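Local structure of putative O-GlcNAcase nagJ (Clostridium perfringens, 6PV5) at residues Met347-Thr357 / Lys389-Arg397; Lys398-Asn408 / Asp428-Met439. The protein probably cleaves N-acetylhexosamine-type glycosidic bonds as a family 84 glycoside hydrolase, this chain comprising its N-terminal, catalytic and post-catalytic helical regions. All coordinates share one frame; numbering follows the deposited sequence.

Contact 1. Residues Met347-Thr357 / Lys389-Arg397; sequences MFNGEEVKTYT and KKVSNVYNR. With EDO (1,2-ethanediol), chain F.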
loop_
_atom_site.group_PDB
_atom_site.type_symbol
_atom_site.label_atom_id
_atom_site.label_comp_id
_atom_site.label_asym_id
_atom_site.label_seq_id
_atom_site.Cartn_x
_atom_site.Cartn_y
_atom_site.Cartn_z
ATOM N N MET A 347 -15.445 17.806 9.940
ATOM C CA MET A 347 -16.677 17.200 10.433
ATOM C C MET A 347 -17.153 17.903 11.705
ATOM O O MET A 347 -18.295 17.697 12.120
ATOM C CB MET A 347 -16.451 15.727 10.787
ATOM C CG MET A 347 -16.217 14.814 9.597
ATOM S SD MET A 347 -15.884 13.165 10.222
ATOM C CE MET A 347 -15.143 12.405 8.774
ATOM N N PHE A 348 -16.256 18.687 12.333
ATOM C CA PHE A 348 -16.498 19.243 13.657
ATOM C C PHE A 348 -16.268 20.746 13.655
ATOM O O PHE A 348 -15.291 21.235 13.097
ATOM C CB PHE A 348 -15.579 18.620 14.714
ATOM C CG PHE A 348 -15.812 17.146 14.916
ATOM C CD1 PHE A 348 -16.806 16.689 15.769
ATOM C CD2 PHE A 348 -15.046 16.213 14.245
ATOM C CE1 PHE A 348 -17.015 15.333 15.953
ATOM C CE2 PHE A 348 -15.278 14.857 14.399
ATOM C CZ PHE A 348 -16.265 14.417 15.253
ATOM N N ASN A 349 -17.198 21.452 14.292
ATOM C CA ASN A 349 -17.025 22.844 14.663
ATOM C C ASN A 349 -16.812 22.873 16.171
ATOM O O ASN A 349 -17.778 22.791 16.927
ATOM C CB ASN A 349 -18.217 23.703 14.230
ATOM C CG ASN A 349 -17.914 25.185 14.261
ATOM O OD1 ASN A 349 -17.109 25.643 15.071
ATOM N ND2 ASN A 349 -18.544 25.942 13.374
ATOM N N GLY A 350 -15.542 22.947 16.596
ATOM C CA GLY A 350 -15.226 22.820 18.009
ATOM C C GLY A 350 -15.591 21.420 18.492
ATOM O O GLY A 350 -15.092 20.436 17.956
ATOM N N GLU A 351 -16.510 21.335 19.459
ATOM C CA GLU A 351 -16.919 20.046 20.002
ATOM C C GLU A 351 -18.170 19.526 19.286
ATOM O O GLU A 351 -18.456 18.338 19.333
ATOM C CB GLU A 351 -17.121 20.154 21.517
ATOM N N GLU A 352 -18.902 20.418 18.612
ATOM C CA GLU A 352 -20.151 20.085 17.948
ATOM C C GLU A 352 -19.889 19.486 16.558
ATOM O O GLU A 352 -18.949 19.877 15.865
ATOM C CB GLU A 352 -21.030 21.338 17.876
ATOM C CG GLU A 352 -20.777 22.145 16.614
ATOM C CD GLU A 352 -21.574 23.419 16.396
ATOM O OE1 GLU A 352 -21.451 24.345 17.233
ATOM O OE2 GLU A 352 -22.301 23.485 15.371
ATOM N N VAL A 353 -20.756 18.543 16.156
ATOM C CA VAL A 353 -20.723 17.925 14.839
ATOM C C VAL A 353 -21.342 18.887 13.830
ATOM O O VAL A 353 -22.363 19.507 14.102
ATOM C CB VAL A 353 -21.411 16.544 14.871
ATOM C CG1 VAL A 353 -21.381 15.840 13.514
ATOM C CG2 VAL A 353 -20.758 15.656 15.920
ATOM N N LYS A 354 -20.710 19.047 12.664
ATOM C CA LYS A 354 -21.235 19.990 11.678
ATOM C C LYS A 354 -22.514 19.453 11.026
ATOM O O LYS A 354 -22.745 18.255 11.012
ATOM C CB LYS A 354 -20.158 20.386 10.663
ATOM C CG LYS A 354 -19.386 21.641 11.053
ATOM C CD LYS A 354 -18.030 21.770 10.425
ATOM C CE LYS A 354 -18.060 22.406 9.055
ATOM N NZ LYS A 354 -16.844 22.038 8.280
ATOM N N THR A 355 -23.324 20.352 10.460
ATOM C CA THR A 355 -24.626 19.990 9.921
ATOM C C THR A 355 -24.506 18.885 8.870
ATOM O O THR A 355 -25.198 17.869 8.965
ATOM C CB THR A 355 -25.363 21.213 9.357
ATOM O OG1 THR A 355 -25.297 22.261 10.320
ATOM C CG2 THR A 355 -26.811 20.934 9.018
ATOM N N TYR A 356 -23.637 19.067 7.864
ATOM C CA TYR A 356 -23.579 18.054 6.812
ATOM C C TYR A 356 -23.336 16.663 7.401
ATOM O O TYR A 356 -24.017 15.699 7.044
ATOM C CB TYR A 356 -22.616 18.418 5.670
ATOM C CG TYR A 356 -22.335 17.252 4.746
ATOM C CD1 TYR A 356 -23.055 17.080 3.574
ATOM C CD2 TYR A 356 -21.397 16.287 5.074
ATOM C CE1 TYR A 356 -22.820 16.006 2.725
ATOM C CE2 TYR A 356 -21.182 15.181 4.262
ATOM C CZ TYR A 356 -21.886 15.048 3.077
ATOM O OH TYR A 356 -21.683 13.970 2.267
ATOM N N THR A 357 -22.353 16.559 8.302
ATOM C CA THR A 357 -21.951 15.269 8.840
ATOM C C THR A 357 -23.077 14.698 9.694
ATOM O O THR A 357 -23.298 13.481 9.705
ATOM C CB THR A 357 -20.644 15.365 9.643
ATOM O OG1 THR A 357 -19.588 15.656 8.721
ATOM C CG2 THR A 357 -20.309 14.083 10.377
ATOM N N LYS A 389 -11.575 6.969 16.828
ATOM C CA LYS A 389 -12.663 6.837 17.783
ATOM C C LYS A 389 -13.632 8.006 17.645
ATOM O O LYS A 389 -14.839 7.812 17.614
ATOM C CB LYS A 389 -12.107 6.724 19.206
ATOM C CG LYS A 389 -13.147 6.513 20.300
ATOM C CD LYS A 389 -13.341 5.060 20.668
ATOM C CE LYS A 389 -14.081 4.886 21.981
ATOM N NZ LYS A 389 -14.586 3.502 22.136
ATOM N N LYS A 390 -13.097 9.223 17.532
ATOM C CA LYS A 390 -13.936 10.402 17.469
ATOM C C LYS A 390 -14.842 10.328 16.244
ATOM O O LYS A 390 -15.956 10.833 16.264
ATOM C CB LYS A 390 -13.095 11.679 17.508
ATOM C CG LYS A 390 -13.917 12.957 17.515
ATOM C CD LYS A 390 -13.110 14.215 17.768
ATOM C CE LYS A 390 -13.994 15.397 18.111
ATOM N NZ LYS A 390 -13.308 16.691 17.869
ATOM N N VAL A 391 -14.348 9.718 15.169
ATOM C CA VAL A 391 -15.095 9.707 13.922
ATOM C C VAL A 391 -16.032 8.496 13.925
ATOM O O VAL A 391 -17.166 8.627 13.485
ATOM C CB VAL A 391 -14.176 9.730 12.679
ATOM C CG1 VAL A 391 -14.973 9.549 11.387
ATOM C CG2 VAL A 391 -13.359 11.022 12.626
ATOM N N SER A 392 -15.559 7.345 14.429
ATOM C CA SER A 392 -16.387 6.145 14.467
ATOM C C SER A 392 -17.573 6.338 15.418
ATOM O O SER A 392 -18.643 5.807 15.165
ATOM C CB SER A 392 -15.597 4.926 14.815
ATOM O OG SER A 392 -15.161 4.978 16.172
ATOM N N ASN A 393 -17.395 7.164 16.458
ATOM C CA ASN A 393 -18.474 7.498 17.381
ATOM C C ASN A 393 -19.555 8.314 16.689
ATOM O O ASN A 393 -20.732 8.149 16.985
ATOM C CB ASN A 393 -17.985 8.157 18.667
ATOM C CG ASN A 393 -17.365 7.137 19.601
ATOM O OD1 ASN A 393 -17.592 5.929 19.463
ATOM N ND2 ASN A 393 -16.572 7.608 20.549
ATOM N N VAL A 394 -19.161 9.181 15.755
ATOM C CA VAL A 394 -20.155 10.005 15.086
ATOM C C VAL A 394 -20.936 9.141 14.094
ATOM O O VAL A 394 -22.133 9.340 13.927
ATOM C CB VAL A 394 -19.503 11.226 14.400
ATOM C CG1 VAL A 394 -20.497 12.012 13.561
ATOM C CG2 VAL A 394 -18.811 12.133 15.414
ATOM N N TYR A 395 -20.249 8.189 13.436
ATOM C CA TYR A 395 -20.819 7.426 12.331
ATOM C C TYR A 395 -21.434 6.116 12.823
ATOM O O TYR A 395 -22.096 5.417 12.050
ATOM C CB TYR A 395 -19.771 7.192 11.230
ATOM C CG TYR A 395 -19.779 8.263 10.169
ATOM C CD1 TYR A 395 -18.958 9.379 10.261
ATOM C CD2 TYR A 395 -20.612 8.158 9.066
ATOM C CE1 TYR A 395 -18.990 10.372 9.295
ATOM C CE2 TYR A 395 -20.648 9.133 8.087
ATOM C CZ TYR A 395 -19.844 10.252 8.210
ATOM O OH TYR A 395 -19.898 11.223 7.254
ATOM N N ASN A 396 -21.176 5.759 14.088
ATOM C CA ASN A 396 -21.830 4.609 14.696
ATOM C C ASN A 396 -21.428 3.330 13.964
ATOM O O ASN A 396 -22.257 2.435 13.804
ATOM C CB ASN A 396 -23.357 4.772 14.698
ATOM C CG ASN A 396 -23.797 5.850 15.661
ATOM O OD1 ASN A 396 -23.546 5.730 16.860
ATOM N ND2 ASN A 396 -24.395 6.917 15.141
ATOM N N ARG A 397 -20.165 3.274 13.503
ATOM C CA ARG A 397 -19.651 2.148 12.740
ATOM C C ARG A 397 -18.135 2.281 12.636
ATOM O O ARG A 397 -17.585 3.373 12.779
ATOM C CB ARG A 397 -20.276 2.101 11.338
ATOM C CG ARG A 397 -19.797 3.223 10.423
ATOM C CD ARG A 397 -20.629 3.470 9.184
ATOM N NE ARG A 397 -21.832 4.207 9.520
ATOM C CZ ARG A 397 -22.921 4.261 8.754
ATOM N NH1 ARG A 397 -22.958 3.611 7.599
ATOM N NH2 ARG A 397 -23.970 4.966 9.143
HETATM C C1 EDO F . -21.551 22.489 7.488
HETATM O O1 EDO F . -21.610 21.091 7.547
HETATM C C2 EDO F . -22.090 22.803 6.205
HETATM O O2 EDO F . -23.351 22.182 6.239
HETATM O O HOH W 1 -18.660 13.686 7.162
#
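On the outer layer of the catalytic (beta/alpha)8 barrel, the small two-stranded hairpin 348-353 and the start of helix 355-363 pack against the last turns of helix 385-395, chiefly through Phe348, Lys390 and Val394. Lys390 runs extended across one face of the Phe348 ring, the two side chains antiparallel and overlapping along their lengths. Lys390 CE stands over the middle of the Phe348 ring, 3.7 Å from its centroid, as a CH-pi contact. Lys390 NZ lies over the same face as a cation-pi partner, 4.0 Å from the Phe348 centroid. With CG of Lys390 trans to its backbone N (chi1 -177°), the whole chain is directed across the gap to the aromatic ring. Val394 divides its two methyls: CG2 presses on Phe348 CZ at 3.4 Å, whereas CG1 meets Val353 CG1 tip to tip at 3.9 Å and also touches Thr357 CG2. Deeper in, the extended Met347 lies roughly perpendicular to Val391, with Met347 CE 3.9 Å from Val391 CG1. No direct hydrogen bond spans the two segments; a water links Thr357 OG1 to Tyr395 OH, and Thr357 OG1 is also hydrogen-bonded to Glu341 OE1. A type II' turn from Asn349 to Glu352 closes the hairpin. The largely apolar contact, with its one cation-pi pair, packs a hairpin inserted between strand 336-338 and helix 355-363 of a TIM barrel onto the next shell helix, 385-395.

Contact 2. Residues Lys398-Asn408 / Asp428-Met439; sequences KMMLWWNYPVN and DEEVSGFIVNPM. With EDO (1,2-ethanediol), chain D.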
loop_
_atom_site.group_PDB
_atom_site.type_symbol
_atom_site.label_atom_id
_atom_site.label_comp_id
_atom_site.label_asym_id
_atom_site.label_seq_id
_atom_site.Cartn_x
_atom_site.Cartn_y
_atom_site.Cartn_z
ATOM N N LYS A 398 -17.482 1.144 12.404
ATOM C CA LYS A 398 -16.078 1.111 12.044
ATOM C C LYS A 398 -15.850 1.824 10.708
ATOM O O LYS A 398 -16.544 1.595 9.724
ATOM C CB LYS A 398 -15.583 -0.328 12.013
ATOM C CG LYS A 398 -15.334 -0.933 13.381
ATOM C CD LYS A 398 -14.632 -2.261 13.252
ATOM C CE LYS A 398 -14.254 -2.893 14.569
ATOM N NZ LYS A 398 -13.104 -3.809 14.387
ATOM N N MET A 399 -14.876 2.732 10.703
ATOM C CA MET A 399 -14.622 3.555 9.529
ATOM C C MET A 399 -13.646 2.817 8.608
ATOM O O MET A 399 -13.037 1.830 9.021
ATOM C CB MET A 399 -14.024 4.887 9.989
ATOM C CG MET A 399 -15.011 5.703 10.824
ATOM S SD MET A 399 -16.569 6.098 9.979
ATOM C CE MET A 399 -16.078 7.299 8.741
ATOM N N MET A 400 -13.484 3.314 7.376
ATOM C CA MET A 400 -12.402 2.864 6.502
ATOM C C MET A 400 -11.404 4.009 6.272
ATOM O O MET A 400 -11.796 5.128 5.973
ATOM C CB MET A 400 -12.982 2.386 5.164
ATOM C CG MET A 400 -13.868 1.167 5.349
ATOM S SD MET A 400 -13.929 0.008 3.959
ATOM C CE MET A 400 -14.360 -1.504 4.823
ATOM N N LEU A 401 -10.108 3.743 6.439
ATOM C CA LEU A 401 -9.138 4.822 6.327
ATOM C C LEU A 401 -8.602 4.915 4.891
ATOM O O LEU A 401 -7.985 3.979 4.397
ATOM C CB LEU A 401 -8.019 4.601 7.348
ATOM C CG LEU A 401 -6.855 5.603 7.272
ATOM C CD1 LEU A 401 -7.300 7.054 7.534
ATOM C CD2 LEU A 401 -5.733 5.200 8.225
ATOM N N TRP A 402 -8.891 6.031 4.220
ATOM C CA TRP A 402 -8.295 6.353 2.944
ATOM C C TRP A 402 -6.965 7.059 3.236
ATOM O O TRP A 402 -6.934 8.183 3.733
ATOM C CB TRP A 402 -9.268 7.234 2.167
ATOM C CG TRP A 402 -8.739 7.798 0.884
ATOM C CD1 TRP A 402 -7.592 8.520 0.709
ATOM C CD2 TRP A 402 -9.376 7.742 -0.405
ATOM N NE1 TRP A 402 -7.463 8.904 -0.598
ATOM C CE2 TRP A 402 -8.542 8.448 -1.307
ATOM C CE3 TRP A 402 -10.561 7.164 -0.883
ATOM C CZ2 TRP A 402 -8.854 8.591 -2.662
ATOM C CZ3 TRP A 402 -10.877 7.329 -2.217
ATOM C CH2 TRP A 402 -10.039 8.034 -3.088
ATOM N N TRP A 403 -5.867 6.343 3.015
ATOM C CA TRP A 403 -4.580 6.843 3.471
ATOM C C TRP A 403 -3.814 7.484 2.317
ATOM O O TRP A 403 -3.417 6.792 1.375
ATOM C CB TRP A 403 -3.786 5.729 4.143
ATOM C CG TRP A 403 -2.537 6.265 4.755
ATOM C CD1 TRP A 403 -1.258 5.877 4.476
ATOM C CD2 TRP A 403 -2.445 7.339 5.706
ATOM N NE1 TRP A 403 -0.381 6.614 5.222
ATOM C CE2 TRP A 403 -1.075 7.535 5.962
ATOM C CE3 TRP A 403 -3.385 8.160 6.344
ATOM C CZ2 TRP A 403 -0.614 8.519 6.837
ATOM C CZ3 TRP A 403 -2.932 9.119 7.225
ATOM C CH2 TRP A 403 -1.565 9.303 7.447
ATOM N N ASN A 404 -3.608 8.797 2.423
ATOM C CA ASN A 404 -3.029 9.591 1.345
ATOM C C ASN A 404 -1.494 9.549 1.389
ATOM O O ASN A 404 -0.821 10.567 1.573
ATOM C CB ASN A 404 -3.558 11.028 1.369
ATOM C CG ASN A 404 -4.862 11.158 0.609
ATOM O OD1 ASN A 404 -5.022 10.551 -0.448
ATOM N ND2 ASN A 404 -5.808 11.906 1.150
ATOM N N TYR A 405 -0.947 8.360 1.179
ATOM C CA TYR A 405 0.484 8.140 1.015
ATOM C C TYR A 405 0.625 6.734 0.440
ATOM O O TYR A 405 -0.082 5.826 0.897
ATOM C CB TYR A 405 1.148 8.240 2.393
ATOM C CG TYR A 405 2.644 8.121 2.389
ATOM C CD1 TYR A 405 3.442 9.259 2.372
ATOM C CD2 TYR A 405 3.262 6.885 2.353
ATOM C CE1 TYR A 405 4.826 9.168 2.363
ATOM C CE2 TYR A 405 4.642 6.779 2.353
ATOM C CZ TYR A 405 5.429 7.923 2.356
ATOM O OH TYR A 405 6.794 7.825 2.329
ATOM N N PRO A 406 1.503 6.463 -0.562
ATOM C CA PRO A 406 2.495 7.420 -1.077
ATOM C C PRO A 406 2.104 8.518 -2.061
ATOM O O PRO A 406 2.980 9.246 -2.545
ATOM C CB PRO A 406 3.510 6.488 -1.771
ATOM C CG PRO A 406 2.667 5.341 -2.290
ATOM C CD PRO A 406 1.647 5.137 -1.172
ATOM N N VAL A 407 0.796 8.700 -2.309
ATOM C CA VAL A 407 0.362 9.668 -3.302
ATOM C C VAL A 407 1.177 10.957 -3.187
ATOM O O VAL A 407 1.233 11.571 -2.119
ATOM C CB VAL A 407 -1.147 9.969 -3.222
ATOM C CG1 VAL A 407 -1.556 10.507 -1.855
ATOM C CG2 VAL A 407 -1.580 10.947 -4.308
ATOM N N ASN A 408 1.682 11.447 -4.333
ATOM C CA ASN A 408 2.477 12.664 -4.305
ATOM C C ASN A 408 1.927 13.694 -5.300
ATOM O O ASN A 408 2.650 14.607 -5.710
ATOM C CB ASN A 408 3.964 12.364 -4.544
ATOM C CG ASN A 408 4.228 11.956 -5.982
ATOM O OD1 ASN A 408 3.318 11.485 -6.654
ATOM N ND2 ASN A 408 5.467 12.070 -6.446
ATOM N N ASP A 428 -7.325 -0.931 14.247
ATOM C CA ASP A 428 -8.289 -1.960 13.882
ATOM C C ASP A 428 -9.479 -2.006 14.856
ATOM O O ASP A 428 -10.547 -2.504 14.501
ATOM C CB ASP A 428 -7.619 -3.314 13.633
ATOM C CG ASP A 428 -6.922 -3.910 14.846
ATOM O OD1 ASP A 428 -6.658 -3.170 15.806
ATOM O OD2 ASP A 428 -6.637 -5.116 14.817
ATOM N N GLU A 429 -9.323 -1.442 16.061
ATOM C CA GLU A 429 -10.423 -1.392 17.020
ATOM C C GLU A 429 -11.557 -0.508 16.506
ATOM O O GLU A 429 -12.707 -0.734 16.863
ATOM C CB GLU A 429 -9.942 -0.848 18.365
ATOM C CG GLU A 429 -8.975 -1.774 19.075
ATOM C CD GLU A 429 -8.580 -1.314 20.476
ATOM O OE1 GLU A 429 -9.281 -0.442 21.036
ATOM O OE2 GLU A 429 -7.559 -1.824 21.020
ATOM N N GLU A 430 -11.235 0.509 15.685
ATOM C CA GLU A 430 -12.233 1.482 15.252
ATOM C C GLU A 430 -12.357 1.530 13.725
ATOM O O GLU A 430 -13.197 2.253 13.177
ATOM C CB GLU A 430 -11.898 2.870 15.812
ATOM C CG GLU A 430 -11.970 2.974 17.329
ATOM C CD GLU A 430 -13.293 2.555 17.967
ATOM O OE1 GLU A 430 -14.362 2.809 17.361
ATOM O OE2 GLU A 430 -13.255 1.958 19.070
ATOM N N VAL A 431 -11.502 0.777 13.034
ATOM C CA VAL A 431 -11.340 0.927 11.597
ATOM C C VAL A 431 -11.314 -0.467 10.978
ATOM O O VAL A 431 -10.523 -1.305 11.404
ATOM C CB VAL A 431 -10.050 1.726 11.278
ATOM C CG1 VAL A 431 -9.787 1.821 9.776
ATOM C CG2 VAL A 431 -10.096 3.126 11.882
ATOM N N SER A 432 -12.144 -0.684 9.950
ATOM C CA SER A 432 -12.318 -2.004 9.344
ATOM C C SER A 432 -11.661 -2.081 7.965
ATOM O O SER A 432 -11.558 -3.165 7.379
ATOM C CB SER A 432 -13.795 -2.310 9.202
ATOM O OG SER A 432 -14.420 -1.307 8.401
ATOM N N GLY A 433 -11.298 -0.920 7.409
ATOM C CA GLY A 433 -10.676 -0.886 6.092
ATOM C C GLY A 433 -9.450 0.026 6.051
ATOM O O GLY A 433 -9.455 1.113 6.628
ATOM N N PHE A 434 -8.412 -0.446 5.360
ATOM C CA PHE A 434 -7.229 0.351 5.092
ATOM C C PHE A 434 -6.999 0.466 3.577
ATOM O O PHE A 434 -6.884 -0.533 2.876
ATOM C CB PHE A 434 -6.038 -0.221 5.859
ATOM C CG PHE A 434 -4.768 0.553 5.620
ATOM C CD1 PHE A 434 -4.674 1.884 6.001
ATOM C CD2 PHE A 434 -3.672 -0.046 5.016
ATOM C CE1 PHE A 434 -3.511 2.605 5.776
ATOM C CE2 PHE A 434 -2.515 0.685 4.773
ATOM C CZ PHE A 434 -2.437 2.008 5.153
ATOM N N ILE A 435 -6.972 1.702 3.076
ATOM C CA ILE A 435 -6.918 1.977 1.650
ATOM C C ILE A 435 -5.744 2.911 1.353
ATOM O O ILE A 435 -5.681 4.027 1.872
ATOM C CB ILE A 435 -8.244 2.605 1.193
ATOM C CG1 ILE A 435 -9.444 1.732 1.573
ATOM C CG2 ILE A 435 -8.218 2.918 -0.295
ATOM C CD1 ILE A 435 -10.647 2.548 1.972
ATOM N N VAL A 436 -4.822 2.438 0.511
ATOM C CA VAL A 436 -3.643 3.197 0.110
ATOM C C VAL A 436 -3.924 3.952 -1.182
ATOM O O VAL A 436 -4.413 3.368 -2.145
ATOM C CB VAL A 436 -2.438 2.275 -0.092
ATOM C CG1 VAL A 436 -1.237 3.051 -0.635
ATOM C CG2 VAL A 436 -2.106 1.551 1.199
ATOM N N ASN A 437 -3.680 5.263 -1.152
ATOM C CA ASN A 437 -3.711 6.094 -2.341
ATOM C C ASN A 437 -2.266 6.264 -2.828
ATOM O O ASN A 437 -1.438 6.848 -2.130
ATOM C CB ASN A 437 -4.372 7.443 -2.066
ATOM C CG ASN A 437 -4.754 8.193 -3.328
ATOM O OD1 ASN A 437 -4.776 7.614 -4.414
ATOM N ND2 ASN A 437 -5.031 9.479 -3.206
ATOM N N PRO A 438 -1.896 5.670 -3.982
ATOM C CA PRO A 438 -0.496 5.636 -4.417
ATOM C C PRO A 438 -0.197 6.828 -5.321
ATOM O O PRO A 438 -1.053 7.684 -5.546
ATOM C CB PRO A 438 -0.459 4.288 -5.170
ATOM C CG PRO A 438 -1.832 4.252 -5.869
ATOM C CD PRO A 438 -2.785 4.907 -4.884
ATOM N N MET A 439 1.040 6.869 -5.834
ATOM C CA MET A 439 1.483 7.877 -6.783
ATOM C C MET A 439 1.033 7.483 -8.189
ATOM O O MET A 439 0.864 6.294 -8.474
ATOM C CB MET A 439 3.020 7.932 -6.799
ATOM C CG MET A 439 3.626 8.458 -5.504
ATOM S SD MET A 439 5.436 8.660 -5.620
ATOM C CE MET A 439 5.934 6.950 -5.503
HETATM C C1 EDO D . -18.785 1.694 16.669
HETATM O O1 EDO D . -18.810 2.779 17.589
HETATM C C2 EDO D . -17.450 1.388 16.088
HETATM O O2 EDO D . -16.478 0.895 17.007
HETATM O O HOH W 2 -10.891 -4.066 11.746
#
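Lys398 and Asp428 open the pairing of the last two barrel strands: Lys398 NZ donates to Asp428 O at 2.9 Å. Strands 399-403 and 431-436 run parallel, with a beta bulge between the Met399-Val431 and Met400-Gly433 pairs. Met399 N is bound to Glu430 O, and Met399 O receives Ser432 N at 2.8 Å plus a weak bond from Ser432 OG. Beyond the bulge Leu401 bonds Gly433 O and Ile435 N through its N and O, while Trp403 N reaches Ile435 O at 2.6 Å and Trp403 O accepts from Asn437 N. Outward, Met400 and Trp402 make backbone bonds to strand 369-372, Ser432 and Phe434 to Met188. Past the strand ends Val407 N binds Asn437 O, and side-chain bonds join in. Asn404 OD1 accepts Asn437 ND2 at 3.0 Å in a nearly straight bond (173°). The same oxygen takes Trp402 NE1 at 2.9 Å from above the carbonyl plane, probably restraining the indole, whose side chain is about 8 Å from that of Asp305, the predicted proton donor. Asn404 ND2 donates to Val377 O. With two donors on one buried amide oxygen, Asn404 ties the ends of both strands together.

How the contacts relate
From the N terminus, the chain passes through contact 1 first: 347-357 meets 389-397 after a 31-residue excursion that includes the rest of helix 355-363, strand 369-372 and the start of helix 385-395. Contact 2 begins directly where contact 1 ends, since 398-408 follows 389-397, and a 19-residue loop without helix or strand then returns the chain to 428-439. The two closures are therefore in series, neither nested nor crossed. They also touch: Ser392 OG probably hydrogen-bonds Glu430 OE1, and Val391 packs on Met399. Helix 385-395 thus joins the outer hairpin to the seventh strand of the barrel and the approach to the eighth.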